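Local coordinates for putative DNA-binding protein (Bacteroides fragilis, PDB 3BS3) that probably binds DNA as a small all-helical, XRE-family helix-turn-helix protein, at residues A[22-25]-A[26-30]. Sequence-based numbering, arbitrary orientation. Where two conformers were deposited one is given.
Sequences KQRT and NRWLA
Arg24 lays its guanidinium flat over one face of the Trp28 indole, four residues further along, and this stack sits beside a helix cap made by Thr25, the next residue in the chain after Arg24. The two planes are only 9° from parallel and their centres lie 3.7 Å apart. Arg24 CZ comes closest to the ring at Trp28 CZ2, 3.3 Å away, so the cation rests over the six-membered ring while NH1 reaches toward the pyrrole side. NH1 and Trp28 NE1 are both donors, and stacking rather than hydrogen bonding joins them. The aliphatic part of the arginine follows the same face: CD stands 3.7 Å from the centroid of the six-membered ring, almost on its normal, in a CH-pi contact. A bend at chi2 (-67°) brings the Arg24 chain along the indole face.

Thr25 is the N-cap of helix 26-33. Its OG1, set between backbone N and carbonyl carbon, accepts from Trp28 N at 3.1 Å, and its carbonyl O takes Leu29 N, also at 3.1 Å, as the first i to i+4 bond. One residue thus engages two successive amides of the opening turn, and the capping bond anchors the backbone of the very residue whose ring carries the arginine.

Leu61 and Leu62 of helix 52-62 also touch Trp28, and Leu62 meets Arg24 as well. Helix 26-33 and helix 37-44, on which Asn26 packs, probably form the helix-turn-helix pair, as in other XRE-family proteins. The chemistry implies a loop-to-helix junction held by cation-pi attraction, dispersion and capping together, with the indole probably helping to stabilise a positive charge at the protein surface.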
loop_
_atom_site.group_PDB
_atom_site.type_symbol
_atom_site.label_atom_id
_atom_site.label_comp_id
_atom_site.label_asym_id
_atom_site.label_seq_id
_atom_site.Cartn_x
_atom_site.Cartn_y
_atom_site.Cartn_z
ATOM N N LYS A 22 14.409 13.564 -6.550
ATOM C CA LYS A 22 14.430 13.280 -7.976
ATOM C C LYS A 22 14.044 14.509 -8.830
ATOM O O LYS A 22 13.886 14.397 -10.041
ATOM C CB LYS A 22 13.543 12.064 -8.324
ATOM C CG LYS A 22 14.074 10.749 -7.722
ATOM C CD LYS A 22 15.551 10.518 -8.146
ATOM C CE LYS A 22 15.999 9.058 -8.009
ATOM N NZ LYS A 22 17.247 8.745 -8.853
ATOM N N GLN A 23 13.849 15.658 -8.201
ATOM C CA GLN A 23 13.537 16.895 -8.944
ATOM C C GLN A 23 12.296 16.719 -9.850
ATOM O O GLN A 23 12.336 16.961 -11.061
ATOM C CB GLN A 23 14.807 17.404 -9.679
ATOM C CG GLN A 23 15.907 17.795 -8.643
ATOM C CD GLN A 23 17.190 18.422 -9.187
ATOM O OE1 GLN A 23 17.202 19.105 -10.218
ATOM N NE2 GLN A 23 18.288 18.222 -8.456
ATOM N N ARG A 24 11.201 16.272 -9.220
ATOM C CA ARG A 24 9.908 16.071 -9.901
ATOM C C ARG A 24 8.832 16.726 -9.058
ATOM O O ARG A 24 9.024 16.891 -7.838
ATOM C CB ARG A 24 9.569 14.574 -10.035
ATOM C CG ARG A 24 10.488 13.785 -10.950
ATOM C CD ARG A 24 10.385 14.189 -12.427
ATOM N NE ARG A 24 10.895 13.072 -13.225
ATOM C CZ ARG A 24 10.962 13.047 -14.557
ATOM N NH1 ARG A 24 10.580 14.092 -15.296
ATOM N NH2 ARG A 24 11.400 11.944 -15.148
ATOM N N THR A 25 7.719 17.086 -9.690
ATOM C CA THR A 25 6.624 17.761 -8.985
ATOM C C THR A 25 5.419 16.841 -8.807
ATOM O O THR A 25 5.269 15.833 -9.520
ATOM C CB THR A 25 6.097 18.997 -9.759
ATOM O OG1 THR A 25 5.642 18.594 -11.064
ATOM C CG2 THR A 25 7.165 20.081 -9.864
ATOM N N ASN A 26 4.537 17.224 -7.887
ATOM C CA ASN A 26 3.261 16.537 -7.729
ATOM C C ASN A 26 2.484 16.487 -9.049
ATOM O O ASN A 26 1.951 15.435 -9.409
ATOM C CB ASN A 26 2.398 17.244 -6.680
ATOM C CG ASN A 26 2.878 17.013 -5.244
ATOM O OD1 ASN A 26 3.845 16.294 -4.982
ATOM N ND2 ASN A 26 2.183 17.636 -4.300
ATOM N N ARG A 27 2.454 17.612 -9.781
ATOM C CA ARG A 27 1.731 17.694 -11.055
ATOM C C ARG A 27 2.247 16.660 -12.049
ATOM O O ARG A 27 1.468 15.965 -12.697
ATOM C CB ARG A 27 1.854 19.094 -11.673
ATOM C CG ARG A 27 1.156 19.215 -13.028
ATOM C CD ARG A 27 2.058 19.855 -14.064
ATOM N NE ARG A 27 1.904 21.308 -14.127
ATOM C CZ ARG A 27 2.736 22.129 -14.768
ATOM N NH1 ARG A 27 2.505 23.433 -14.769
ATOM N NH2 ARG A 27 3.804 21.654 -15.396
ATOM N N TRP A 28 3.573 16.563 -12.156
ATOM C CA TRP A 28 4.176 15.620 -13.075
ATOM C C TRP A 28 3.760 14.195 -12.717
ATOM O O TRP A 28 3.348 13.409 -13.577
ATOM C CB TRP A 28 5.703 15.773 -13.053
ATOM C CG TRP A 28 6.372 14.784 -13.957
ATOM C CD1 TRP A 28 6.572 14.915 -15.310
ATOM C CD2 TRP A 28 6.861 13.494 -13.600
ATOM N NE1 TRP A 28 7.178 13.789 -15.804
ATOM C CE2 TRP A 28 7.379 12.905 -14.784
ATOM C CE3 TRP A 28 6.948 12.787 -12.391
ATOM C CZ2 TRP A 28 7.961 11.637 -14.798
ATOM C CZ3 TRP A 28 7.537 11.506 -12.405
ATOM C CH2 TRP A 28 8.026 10.953 -13.607
ATOM N N LEU A 29 3.838 13.876 -11.431
ATOM C CA LEU A 29 3.542 12.507 -11.006
ATOM C C LEU A 29 2.072 12.172 -11.277
ATOM O O LEU A 29 1.754 11.103 -11.786
ATOM C CB LEU A 29 3.896 12.310 -9.532
ATOM C CG LEU A 29 3.649 10.888 -9.006
ATOM C CD1 LEU A 29 4.466 9.842 -9.789
ATOM C CD2 LEU A 29 3.941 10.810 -7.487
ATOM N N ALA A 30 1.186 13.104 -10.945
ATOM C CA ALA A 30 -0.246 12.930 -11.178
ATOM C C ALA A 30 -0.508 12.687 -12.652
ATOM O O ALA A 30 -1.253 11.771 -12.995
ATOM C CB ALA A 30 -1.026 14.148 -10.680
#